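Local coordinates for putative rubredoxin reductase (Rhodopseudomonas palustris, PDB 3FG2), which probably carries electrons from NADH through its bound FAD to a ferredoxin that serves the cytochrome P450 CYP199A2, at residues A118-V123 and E213-T218; R111-P116 and T208-E213; Y203-T208 and V220-G225; K143-I148 and K164-D169. All blocks are in the same frame, centred on the assembly; numbering follows the deposited sequence.

Contact 1 (A118-V123 and E213-T218); sequences ASLPDV and EGDRVT
Three backbone groups from the two segments, Asp122 N, Asp215 O and Val217 N, grip one water, HOH 2. HOH 2 accepts from Asp122 N at 3.1 Å and donates to Asp215 O at 3.0 Å; no direct hydrogen bond runs between residues 118-123 and 213-218, which are joined by water. A second water, HOH 1, donates to both Asp122 OD1 and Val217 O, while Asp122 OD2 turns to a salt bridge with Arg138. Beside the waters, Val217 CG2 lies 3.7 Å from Asp122 CB and 4.0 Å from Val123 CG2; a compact apolar side chain suits this spot because its methyl packs against both. The side chain of Leu120 crosses that of Asp215 at about a right angle, Leu120 CD2 3.3 Å from Asp215 OD1. Pro121 fits the second position of the type I turn Leu120-Val123, its ring restraining phi near -60°. Across the hairpin end, Arg216 and Glu213 form a salt bridge, with Arg216 NE 3.1 Å from Glu213 OE1 and above the carboxylate plane. Gly214 accommodates the positive phi of this two-residue turn. The tip belongs to a three-stranded antiparallel meander, a feature of the NAD domain in glutathione reductase-like flavoproteins, here in what is probably the NADH-binding domain.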
loop_
_atom_site.group_PDB
_atom_site.type_symbol
_atom_site.label_atom_id
_atom_site.label_comp_id
_atom_site.label_asym_id
_atom_site.label_seq_id
_atom_site.Cartn_x
_atom_site.Cartn_y
_atom_site.Cartn_z
ATOM N N ALA A 118 -4.500 0.147 24.349
ATOM C CA ALA A 118 -4.487 -0.074 22.906
ATOM C C ALA A 118 -4.048 -1.483 22.526
ATOM O O ALA A 118 -4.291 -1.933 21.402
ATOM C CB ALA A 118 -3.580 0.937 22.233
ATOM N N SER A 119 -3.406 -2.178 23.458
ATOM C CA SER A 119 -2.928 -3.525 23.191
ATOM C C SER A 119 -3.830 -4.652 23.693
ATOM O O SER A 119 -3.401 -5.802 23.757
ATOM C CB SER A 119 -1.521 -3.705 23.765
ATOM O OG SER A 119 -1.533 -3.558 25.170
ATOM N N LEU A 120 -5.071 -4.340 24.055
ATOM C CA LEU A 120 -5.985 -5.385 24.502
ATOM C C LEU A 120 -6.245 -6.317 23.319
ATOM O O LEU A 120 -6.061 -5.935 22.165
ATOM C CB LEU A 120 -7.297 -4.785 25.007
ATOM C CG LEU A 120 -7.198 -4.074 26.362
ATOM C CD1 LEU A 120 -8.524 -3.411 26.688
ATOM C CD2 LEU A 120 -6.811 -5.074 27.449
ATOM N N PRO A 121 -6.689 -7.549 23.584
ATOM C CA PRO A 121 -6.959 -8.531 22.526
ATOM C C PRO A 121 -7.848 -8.078 21.367
ATOM O O PRO A 121 -7.587 -8.421 20.212
ATOM C CB PRO A 121 -7.582 -9.697 23.292
ATOM C CG PRO A 121 -6.979 -9.570 24.662
ATOM C CD PRO A 121 -7.053 -8.092 24.904
ATOM N N ASP A 122 -8.895 -7.315 21.671
ATOM C CA ASP A 122 -9.828 -6.866 20.643
ATOM C C ASP A 122 -9.473 -5.587 19.890
ATOM O O ASP A 122 -10.345 -4.941 19.306
ATOM C CB ASP A 122 -11.240 -6.751 21.237
ATOM C CG ASP A 122 -11.875 -8.111 21.496
ATOM O OD1 ASP A 122 -12.652 -8.230 22.471
ATOM O OD2 ASP A 122 -11.609 -9.059 20.722
ATOM N N VAL A 123 -8.195 -5.219 19.911
ATOM C CA VAL A 123 -7.716 -4.052 19.176
ATOM C C VAL A 123 -6.818 -4.668 18.097
ATOM O O VAL A 123 -5.655 -5.007 18.346
ATOM C CB VAL A 123 -6.911 -3.094 20.078
ATOM C CG1 VAL A 123 -6.341 -1.961 19.251
ATOM C CG2 VAL A 123 -7.813 -2.525 21.170
ATOM N N GLU A 213 -13.423 -3.094 30.120
ATOM C CA GLU A 213 -14.044 -3.618 31.321
ATOM C C GLU A 213 -13.348 -4.962 31.468
ATOM O O GLU A 213 -13.507 -5.852 30.632
ATOM C CB GLU A 213 -15.544 -3.772 31.088
ATOM C CG GLU A 213 -16.309 -4.319 32.258
ATOM C CD GLU A 213 -16.572 -5.797 32.130
ATOM O OE1 GLU A 213 -17.150 -6.217 31.103
ATOM O OE2 GLU A 213 -16.204 -6.532 33.063
ATOM N N GLY A 214 -12.558 -5.100 32.526
ATOM C CA GLY A 214 -11.799 -6.321 32.706
ATOM C C GLY A 214 -10.703 -6.159 31.669
ATOM O O GLY A 214 -9.799 -5.329 31.829
ATOM N N ASP A 215 -10.785 -6.942 30.601
ATOM C CA ASP A 215 -9.832 -6.842 29.506
ATOM C C ASP A 215 -10.626 -6.915 28.214
ATOM O O ASP A 215 -10.108 -7.276 27.152
ATOM C CB ASP A 215 -8.786 -7.951 29.577
ATOM C CG ASP A 215 -7.663 -7.618 30.549
ATOM O OD1 ASP A 215 -7.074 -6.519 30.424
ATOM O OD2 ASP A 215 -7.367 -8.449 31.436
ATOM N N ARG A 216 -11.898 -6.548 28.335
ATOM C CA ARG A 216 -12.830 -6.534 27.223
ATOM C C ARG A 216 -13.043 -5.106 26.759
ATOM O O ARG A 216 -13.477 -4.260 27.536
ATOM C CB ARG A 216 -14.177 -7.112 27.656
ATOM C CG ARG A 216 -14.152 -8.579 28.009
ATOM C CD ARG A 216 -15.540 -9.050 28.408
ATOM N NE ARG A 216 -15.869 -8.716 29.791
ATOM C CZ ARG A 216 -15.267 -9.254 30.849
ATOM N NH1 ARG A 216 -15.628 -8.899 32.073
ATOM N NH2 ARG A 216 -14.301 -10.152 30.682
ATOM N N VAL A 217 -12.733 -4.836 25.498
ATOM C CA VAL A 217 -12.926 -3.501 24.946
ATOM C C VAL A 217 -14.401 -3.124 25.070
ATOM O O VAL A 217 -15.270 -3.956 24.830
ATOM C CB VAL A 217 -12.547 -3.456 23.443
ATOM C CG1 VAL A 217 -12.962 -2.132 22.848
ATOM C CG2 VAL A 217 -11.055 -3.682 23.263
ATOM N N THR A 218 -14.695 -1.887 25.454
ATOM C CA THR A 218 -16.089 -1.459 25.554
ATOM C C THR A 218 -16.330 -0.149 24.816
ATOM O O THR A 218 -17.464 0.310 24.715
ATOM C CB THR A 218 -16.564 -1.280 27.024
ATOM O OG1 THR A 218 -15.691 -0.378 27.711
ATOM C CG2 THR A 218 -16.610 -2.617 27.742
HETATM O O HOH W 1 -15.058 -7.111 23.963
HETATM O O HOH W 2 -10.580 -6.848 24.213
#

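Contact 2 (R111-P116 and T208-E213)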
loop_
_atom_site.group_PDB
_atom_site.type_symbol
_atom_site.label_atom_id
_atom_site.label_comp_id
_atom_site.label_asym_id
_atom_site.label_seq_id
_atom_site.Cartn_x
_atom_site.Cartn_y
_atom_site.Cartn_z
ATOM N N ARG A 111 1.884 0.866 12.466
ATOM C CA ARG A 111 2.341 1.839 13.451
ATOM C C ARG A 111 1.396 1.609 14.633
ATOM O O ARG A 111 0.191 1.795 14.509
ATOM C CB ARG A 111 2.175 3.258 12.926
ATOM C CG ARG A 111 2.637 4.319 13.897
ATOM C CD ARG A 111 2.072 5.658 13.502
ATOM N NE ARG A 111 2.572 6.733 14.344
ATOM C CZ ARG A 111 1.981 7.918 14.458
ATOM N NH1 ARG A 111 0.861 8.167 13.781
ATOM N NH2 ARG A 111 2.514 8.856 15.234
ATOM N N MET A 112 1.934 1.184 15.766
ATOM C CA MET A 112 1.105 0.894 16.932
ATOM C C MET A 112 0.308 2.073 17.476
ATOM O O MET A 112 0.808 3.197 17.565
ATOM C CB MET A 112 1.970 0.313 18.052
ATOM C CG MET A 112 2.647 -1.013 17.715
ATOM S SD MET A 112 1.507 -2.403 17.598
ATOM C CE MET A 112 1.312 -2.532 15.832
ATOM N N LEU A 113 -0.944 1.813 17.836
ATOM C CA LEU A 113 -1.790 2.853 18.406
ATOM C C LEU A 113 -1.184 3.147 19.779
ATOM O O LEU A 113 -1.129 2.264 20.637
ATOM C CB LEU A 113 -3.224 2.349 18.564
ATOM C CG LEU A 113 -4.230 3.368 19.099
ATOM C CD1 LEU A 113 -4.424 4.479 18.068
ATOM C CD2 LEU A 113 -5.544 2.679 19.397
ATOM N N ASP A 114 -0.724 4.379 19.973
ATOM C CA ASP A 114 -0.087 4.795 21.222
ATOM C C ASP A 114 -1.102 5.340 22.229
ATOM O O ASP A 114 -1.053 6.507 22.619
ATOM C CB ASP A 114 0.963 5.862 20.906
ATOM C CG ASP A 114 1.918 6.114 22.057
ATOM O OD1 ASP A 114 1.796 5.463 23.121
ATOM O OD2 ASP A 114 2.803 6.977 21.885
ATOM N N VAL A 115 -2.005 4.475 22.675
ATOM C CA VAL A 115 -3.050 4.881 23.601
ATOM C C VAL A 115 -3.271 3.840 24.702
ATOM O O VAL A 115 -3.030 2.654 24.497
ATOM C CB VAL A 115 -4.353 5.120 22.786
ATOM C CG1 VAL A 115 -5.536 4.446 23.438
ATOM C CG2 VAL A 115 -4.581 6.606 22.609
ATOM N N PRO A 116 -3.722 4.274 25.892
ATOM C CA PRO A 116 -3.957 3.325 26.986
ATOM C C PRO A 116 -4.857 2.167 26.556
ATOM O O PRO A 116 -5.852 2.371 25.847
ATOM C CB PRO A 116 -4.600 4.193 28.060
ATOM C CG PRO A 116 -3.900 5.505 27.873
ATOM C CD PRO A 116 -3.930 5.660 26.354
ATOM N N THR A 208 -7.921 8.725 22.394
ATOM C CA THR A 208 -7.069 9.097 23.518
ATOM C C THR A 208 -6.997 7.973 24.540
ATOM O O THR A 208 -6.177 8.017 25.457
ATOM C CB THR A 208 -7.599 10.349 24.244
ATOM O OG1 THR A 208 -8.930 10.099 24.712
ATOM C CG2 THR A 208 -7.601 11.553 23.311
ATOM N N GLU A 209 -7.855 6.968 24.374
ATOM C CA GLU A 209 -7.912 5.837 25.293
ATOM C C GLU A 209 -8.901 4.787 24.784
ATOM O O GLU A 209 -9.880 5.122 24.120
ATOM C CB GLU A 209 -8.346 6.334 26.684
ATOM C CG GLU A 209 -8.781 5.253 27.664
ATOM C CD GLU A 209 -9.209 5.818 29.027
ATOM O OE1 GLU A 209 -10.058 6.734 29.060
ATOM O OE2 GLU A 209 -8.704 5.343 30.070
ATOM N N ILE A 210 -8.626 3.517 25.078
ATOM C CA ILE A 210 -9.520 2.432 24.697
ATOM C C ILE A 210 -10.221 2.001 25.979
ATOM O O ILE A 210 -9.597 1.407 26.864
ATOM C CB ILE A 210 -8.763 1.203 24.146
ATOM C CG1 ILE A 210 -7.995 1.583 22.874
ATOM C CG2 ILE A 210 -9.754 0.054 23.909
ATOM C CD1 ILE A 210 -8.836 2.279 21.820
ATOM N N ALA A 211 -11.509 2.312 26.083
ATOM C CA ALA A 211 -12.284 1.957 27.264
ATOM C C ALA A 211 -12.480 0.446 27.352
ATOM O O ALA A 211 -12.924 -0.203 26.397
ATOM C CB ALA A 211 -13.642 2.663 27.241
ATOM N N ALA A 212 -12.142 -0.116 28.504
ATOM C CA ALA A 212 -12.297 -1.541 28.688
ATOM C C ALA A 212 -12.919 -1.872 30.034
ATOM O O ALA A 212 -12.953 -1.050 30.952
ATOM C CB ALA A 212 -10.958 -2.234 28.551
ATOM N N GLU A 213 -13.423 -3.094 30.120
ATOM C CA GLU A 213 -14.044 -3.618 31.321
ATOM C C GLU A 213 -13.348 -4.962 31.468
ATOM O O GLU A 213 -13.507 -5.852 30.632
ATOM C CB GLU A 213 -15.544 -3.772 31.088
ATOM C CG GLU A 213 -16.309 -4.319 32.258
ATOM C CD GLU A 213 -16.572 -5.797 32.130
ATOM O OE1 GLU A 213 -17.150 -6.217 31.103
ATOM O OE2 GLU A 213 -16.204 -6.532 33.063
#
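Val115 and Ile210 meet through torsions of unequal comfort. The valine has chi1 at 133°, well off a staggered value, and this rotation sets its two methyls astride the backbone of the facing strand: Val115 CG1 lies 3.3 Å from Glu209 CA, while Val115 CG2 stands 3.4 Å from Thr208 C. Packing here is tight, and the unfavourable torsion is consistent with a side chain pressed against main chain. Ile210 holds CG1 beside its own backbone N (chi1 -62°), which brings Ile210 CG1 to 3.8 Å from Val115 CG1 and sends Ile210 CD1 on to Leu113 CD2 at 4.1 Å. The side chains of Leu113 and Ile210 cross obliquely, and Ile210 thus touches both Leu113 and Val115.

The direct polar link is Ile210 N to Pro116 O, 3.1 Å and fairly straight, the donor somewhat tilted from the carbonyl plane. Proline suits the place because only an acceptor is needed and it has no N-H to satisfy, while its ring packs on the strand: Pro116 CD rests 3.4 Å from Thr208 O. An inverse gamma turn centred on Asp114 bends the loop between Leu113 and Val115.

Strand 207-213 is the outermost of its antiparallel sheet, and Thr208 and Glu209 form a classic beta bulge opposite Val221. The loop approaches steeply, 79° from the strand direction. Behind it, Ile210 packs on Val217 and Val220 of strand 216-222, and Leu113 lies against Ala118, its N bonded to Tyr125 OH.

Contact 3 (Y203-T208 and V220-G225); sequences YGVRAT and VVLSDG
The open end of the beta hairpin formed by strands 207-213 and 216-222 is closed here by antiparallel pairing that runs on into the flanking loops. Ala207 and Leu222 form a non-hydrogen-bonded pair, their CA atoms 4.6 Å apart and their side chains diverging. Thr208 N bonds Val221 O at 2.8 Å, almost straight. One step beyond the pair, Ser223 N gives to Arg206 O at 2.9 Å, lying in the carbonyl plane. The return bond comes from a side chain instead of a carbonyl: Ser223 OG accepts from Arg206 N at 3.0 Å with an angle of 167°. A chi1 of 48° tucks OG between the serine's backbone N and carbonyl carbon, which turns it to the N-H of Arg206, just before the strand. A short hydroxyl therefore suits the place where the type I turn Leu222-Gly225 bends the chain away, and Gly225 takes the positive phi that follows.

Toward the protein interior, Val205 CG2 meets Leu222 CD1 at 4.1 Å, and both residues also pack on Val171 of the parallel sheet. The small Ala207 sets its CB 3.8 Å from Val220 CG1. Thr208 uses both branches: Thr208 CG2 lies 3.5 Å from Ser223 CA, whereas OG1 is joined to Leu222 O by a water, HOH 4, that sits 2.7 Å from Thr208 OG1.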
loop_
_atom_site.group_PDB
_atom_site.type_symbol
_atom_site.label_atom_id
_atom_site.label_comp_id
_atom_site.label_asym_id
_atom_site.label_seq_id
_atom_site.Cartn_x
_atom_site.Cartn_y
_atom_site.Cartn_z
ATOM N N TYR A 203 -15.176 13.130 12.395
ATOM C CA TYR A 203 -13.996 13.882 11.987
ATOM C C TYR A 203 -13.428 14.790 13.071
ATOM O O TYR A 203 -14.102 15.102 14.049
ATOM C CB TYR A 203 -14.314 14.725 10.749
ATOM C CG TYR A 203 -14.800 13.913 9.581
ATOM C CD1 TYR A 203 -16.152 13.879 9.240
ATOM C CD2 TYR A 203 -13.909 13.151 8.827
ATOM C CE1 TYR A 203 -16.606 13.101 8.170
ATOM C CE2 TYR A 203 -14.347 12.376 7.769
ATOM C CZ TYR A 203 -15.693 12.354 7.442
ATOM O OH TYR A 203 -16.111 11.588 6.382
ATOM N N GLY A 204 -12.179 15.206 12.874
ATOM C CA GLY A 204 -11.523 16.101 13.808
ATOM C C GLY A 204 -11.220 15.542 15.180
ATOM O O GLY A 204 -11.034 16.311 16.126
ATOM N N VAL A 205 -11.145 14.219 15.293
ATOM C CA VAL A 205 -10.872 13.583 16.574
ATOM C C VAL A 205 -9.822 12.466 16.532
ATOM O O VAL A 205 -9.615 11.822 15.499
ATOM C CB VAL A 205 -12.176 13.016 17.181
ATOM C CG1 VAL A 205 -13.026 14.156 17.742
ATOM C CG2 VAL A 205 -12.968 12.257 16.105
ATOM N N ARG A 206 -9.159 12.260 17.669
ATOM C CA ARG A 206 -8.140 11.225 17.830
ATOM C C ARG A 206 -8.594 10.324 18.957
ATOM O O ARG A 206 -9.383 10.738 19.810
ATOM C CB ARG A 206 -6.797 11.799 18.294
ATOM C CG ARG A 206 -6.160 12.859 17.449
ATOM C CD ARG A 206 -5.001 13.466 18.237
ATOM N NE ARG A 206 -4.030 12.452 18.639
ATOM C CZ ARG A 206 -2.826 12.308 18.091
ATOM N NH1 ARG A 206 -2.430 13.120 17.116
ATOM N NH2 ARG A 206 -2.020 11.340 18.510
ATOM N N ALA A 207 -8.073 9.103 18.976
ATOM C CA ALA A 207 -8.382 8.179 20.054
ATOM C C ALA A 207 -7.415 8.580 21.174
ATOM O O ALA A 207 -6.227 8.784 20.926
ATOM C CB ALA A 207 -8.118 6.742 19.617
ATOM N N THR A 208 -7.921 8.725 22.394
ATOM C CA THR A 208 -7.069 9.097 23.518
ATOM C C THR A 208 -6.997 7.973 24.540
ATOM O O THR A 208 -6.177 8.017 25.457
ATOM C CB THR A 208 -7.599 10.349 24.244
ATOM O OG1 THR A 208 -8.930 10.099 24.712
ATOM C CG2 THR A 208 -7.601 11.553 23.311
ATOM N N VAL A 220 -14.193 3.455 22.484
ATOM C CA VAL A 220 -13.010 4.240 22.152
ATOM C C VAL A 220 -13.227 5.683 22.601
ATOM O O VAL A 220 -14.178 6.345 22.180
ATOM C CB VAL A 220 -12.712 4.202 20.628
ATOM C CG1 VAL A 220 -11.515 5.094 20.307
ATOM C CG2 VAL A 220 -12.420 2.772 20.199
ATOM N N VAL A 221 -12.353 6.157 23.479
ATOM C CA VAL A 221 -12.457 7.517 23.984
ATOM C C VAL A 221 -11.771 8.469 23.005
ATOM O O VAL A 221 -10.663 8.202 22.531
ATOM C CB VAL A 221 -11.810 7.641 25.380
ATOM C CG1 VAL A 221 -12.152 8.992 25.994
ATOM C CG2 VAL A 221 -12.295 6.510 26.279
ATOM N N LEU A 222 -12.429 9.582 22.711
ATOM C CA LEU A 222 -11.896 10.554 21.761
ATOM C C LEU A 222 -11.354 11.819 22.413
ATOM O O LEU A 222 -11.612 12.098 23.593
ATOM C CB LEU A 222 -12.985 10.930 20.753
ATOM C CG LEU A 222 -13.622 9.764 19.989
ATOM C CD1 LEU A 222 -14.812 10.266 19.187
ATOM C CD2 LEU A 222 -12.585 9.109 19.078
ATOM N N SER A 223 -10.611 12.589 21.623
ATOM C CA SER A 223 -10.016 13.840 22.087
ATOM C C SER A 223 -11.046 14.924 22.406
ATOM O O SER A 223 -10.685 16.002 22.884
ATOM C CB SER A 223 -9.018 14.364 21.049
ATOM O OG SER A 223 -9.590 14.341 19.757
ATOM N N ASP A 224 -12.322 14.667 22.131
ATOM C CA ASP A 224 -13.322 15.667 22.476
ATOM C C ASP A 224 -13.962 15.282 23.807
ATOM O O ASP A 224 -14.914 15.920 24.266
ATOM C CB ASP A 224 -14.379 15.811 21.374
ATOM C CG ASP A 224 -15.128 14.531 21.104
ATOM O OD1 ASP A 224 -16.003 14.548 20.212
ATOM O OD2 ASP A 224 -14.844 13.514 21.776
ATOM N N GLY A 225 -13.411 14.240 24.430
ATOM C CA GLY A 225 -13.910 13.778 25.716
ATOM C C GLY A 225 -14.991 12.712 25.652
ATOM O O GLY A 225 -15.220 11.997 26.624
HETATM O O HOH W 3 -9.721 16.979 18.740
HETATM O O HOH W 4 -10.121 12.279 25.818
#

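Contact 4 (K143-I148 and K164-D169); sequences KHVVVI and KGLEVD
A beta-alpha-beta unit of the second Rossmann-type domain brings strands 144-148 and 167-171 side by side, parallel, with helix 152-163 between them in sequence. The glycine-rich GxGxxG pattern that follows the first strand is consistent with the nucleotide-binding turn of an NADH domain. Four backbone bonds form the ladder: Glu167 N to Lys143 O, Val145 N to Glu167 O, Asp169 N to Val145 O at 3.1 Å, and Val147 N to Asp169 O at 2.6 Å.

Glu167 O is gripped twice, by Val145 N at 2.9 Å and, weakly, by His144 ND1 at 3.1 Å. A chi1 of -164° carries the His144 ring away from its own amide to lie against Glu167, where Glu167 CB makes a CH-pi contact 3.6 Å from the centroid of the His144 ring. The ring and the Glu167 carboxylate planes are 68° apart, so they are not stacked. Asp169 lies on the same face as His144, Val146 and Glu167, and OD2 of this buried residue is hydrogen-bonded to His202 NE2.

On the other face Val145 and Val168 lie side by side, pointing the same way, Val145 CG1 4.1 Å from Val168 CG2; Leu166 CD2 also touches Val145 CG1. Beta-branched valines suit a buried strand. Helix 152-163 covers this face with Phe157, Ala158 and Arg162, having ended in a Schellman motif at Gly165, while strand 232-235 flanks 144-148 on its far edge.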
loop_
_atom_site.group_PDB
_atom_site.type_symbol
_atom_site.label_atom_id
_atom_site.label_comp_id
_atom_site.label_asym_id
_atom_site.label_seq_id
_atom_site.Cartn_x
_atom_site.Cartn_y
_atom_site.Cartn_z
ATOM N N LYS A 143 -20.485 -7.164 17.549
ATOM C CA LYS A 143 -21.629 -6.347 17.173
ATOM C C LYS A 143 -21.297 -4.922 16.763
ATOM O O LYS A 143 -22.021 -4.316 15.976
ATOM C CB LYS A 143 -22.606 -6.249 18.345
ATOM C CG LYS A 143 -23.057 -7.561 18.948
ATOM C CD LYS A 143 -24.203 -8.165 18.166
ATOM C CE LYS A 143 -25.006 -9.097 19.059
ATOM N NZ LYS A 143 -25.549 -8.368 20.256
ATOM N N HIS A 144 -20.204 -4.384 17.287
ATOM C CA HIS A 144 -19.890 -2.986 17.031
ATOM C C HIS A 144 -18.390 -2.708 16.941
ATOM O O HIS A 144 -17.666 -2.861 17.926
ATOM C CB HIS A 144 -20.508 -2.174 18.169
ATOM C CG HIS A 144 -20.627 -0.714 17.892
ATOM N ND1 HIS A 144 -20.217 -0.143 16.708
ATOM C CD2 HIS A 144 -21.142 0.292 18.638
ATOM C CE1 HIS A 144 -20.476 1.152 16.737
ATOM N NE2 HIS A 144 -21.037 1.441 17.896
ATOM N N VAL A 145 -17.925 -2.284 15.770
ATOM C CA VAL A 145 -16.505 -1.991 15.601
ATOM C C VAL A 145 -16.220 -0.512 15.322
ATOM O O VAL A 145 -16.938 0.140 14.555
ATOM C CB VAL A 145 -15.889 -2.824 14.442
ATOM C CG1 VAL A 145 -16.619 -2.540 13.142
ATOM C CG2 VAL A 145 -14.417 -2.486 14.290
ATOM N N VAL A 146 -15.186 0.022 15.962
ATOM C CA VAL A 146 -14.793 1.402 15.712
ATOM C C VAL A 146 -13.543 1.318 14.851
ATOM O O VAL A 146 -12.576 0.657 15.223
ATOM C CB VAL A 146 -14.432 2.179 17.008
ATOM C CG1 VAL A 146 -13.757 3.502 16.646
ATOM C CG2 VAL A 146 -15.683 2.468 17.816
ATOM N N VAL A 147 -13.572 1.972 13.695
ATOM C CA VAL A 147 -12.426 1.972 12.796
ATOM C C VAL A 147 -11.670 3.294 12.951
ATOM O O VAL A 147 -12.206 4.361 12.649
ATOM C CB VAL A 147 -12.874 1.816 11.330
ATOM C CG1 VAL A 147 -11.675 1.914 10.395
ATOM C CG2 VAL A 147 -13.579 0.483 11.155
ATOM N N ILE A 148 -10.434 3.216 13.435
ATOM C CA ILE A 148 -9.614 4.408 13.623
ATOM C C ILE A 148 -8.689 4.533 12.423
ATOM O O ILE A 148 -7.795 3.711 12.236
ATOM C CB ILE A 148 -8.736 4.316 14.902
ATOM C CG1 ILE A 148 -9.604 3.969 16.119
ATOM C CG2 ILE A 148 -8.004 5.639 15.117
ATOM C CD1 ILE A 148 -8.822 3.751 17.419
ATOM N N LYS A 164 -21.695 -6.956 6.731
ATOM C CA LYS A 164 -21.871 -8.169 7.515
ATOM C C LYS A 164 -22.789 -7.945 8.711
ATOM O O LYS A 164 -22.945 -8.827 9.552
ATOM C CB LYS A 164 -20.518 -8.695 7.998
ATOM C CG LYS A 164 -19.637 -9.301 6.913
ATOM C CD LYS A 164 -18.323 -9.791 7.518
ATOM C CE LYS A 164 -17.431 -10.493 6.490
ATOM N NZ LYS A 164 -18.035 -11.752 5.954
ATOM N N GLY A 165 -23.383 -6.760 8.800
ATOM C CA GLY A 165 -24.289 -6.483 9.899
ATOM C C GLY A 165 -23.723 -5.813 11.136
ATOM O O GLY A 165 -24.476 -5.496 12.054
ATOM N N LEU A 166 -22.412 -5.594 11.193
ATOM C CA LEU A 166 -21.842 -4.935 12.366
ATOM C C LEU A 166 -22.125 -3.450 12.350
ATOM O O LEU A 166 -22.348 -2.847 11.300
ATOM C CB LEU A 166 -20.327 -5.121 12.448
ATOM C CG LEU A 166 -19.783 -6.410 13.055
ATOM C CD1 LEU A 166 -20.108 -7.576 12.138
ATOM C CD2 LEU A 166 -18.281 -6.283 13.252
ATOM N N GLU A 167 -22.121 -2.864 13.535
ATOM C CA GLU A 167 -22.334 -1.437 13.668
ATOM C C GLU A 167 -20.946 -0.870 13.394
ATOM O O GLU A 167 -19.954 -1.407 13.889
ATOM C CB GLU A 167 -22.762 -1.116 15.091
ATOM C CG GLU A 167 -23.462 0.187 15.219
ATOM C CD GLU A 167 -24.863 0.007 15.745
ATOM O OE1 GLU A 167 -25.629 -0.774 15.129
ATOM O OE2 GLU A 167 -25.188 0.649 16.774
ATOM N N VAL A 168 -20.865 0.203 12.616
ATOM C CA VAL A 168 -19.565 0.761 12.281
ATOM C C VAL A 168 -19.403 2.255 12.501
ATOM O O VAL A 168 -20.198 3.056 12.015
ATOM C CB VAL A 168 -19.213 0.477 10.806
ATOM C CG1 VAL A 168 -17.815 0.993 10.493
ATOM C CG2 VAL A 168 -19.309 -1.002 10.529
ATOM N N ASP A 169 -18.352 2.616 13.231
ATOM C CA ASP A 169 -18.018 4.011 13.493
ATOM C C ASP A 169 -16.577 4.235 13.052
ATOM O O ASP A 169 -15.671 3.497 13.449
ATOM C CB ASP A 169 -18.165 4.353 14.978
ATOM C CG ASP A 169 -19.603 4.621 15.371
ATOM O OD1 ASP A 169 -20.350 3.664 15.653
ATOM O OD2 ASP A 169 -19.995 5.798 15.379
#

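Contacts 1, 2 and 3 share one antiparallel sheet: contact 1 lies at the hairpin tip, contact 3 at its open end, about 17 Å away between centres, and contact 2 between them on the outer edge. Contacts 1 and 2 have Glu213 in common and touch through Leu120 CD1 and Ala212 CB, 3.3 Å apart; contacts 2 and 3 share Thr208. Contact 4 belongs to the neighbouring parallel sheet. Its Ile148 CD1 meets the loop of contact 2 at Leu113 CD2 (4.0 Å) and the antiparallel sheet at Ala207 CB of contact 3 (3.8 Å). All four lie away from the FAD-binding residues; the side chain of Val147 is about 12 Å from the flavin cofactor.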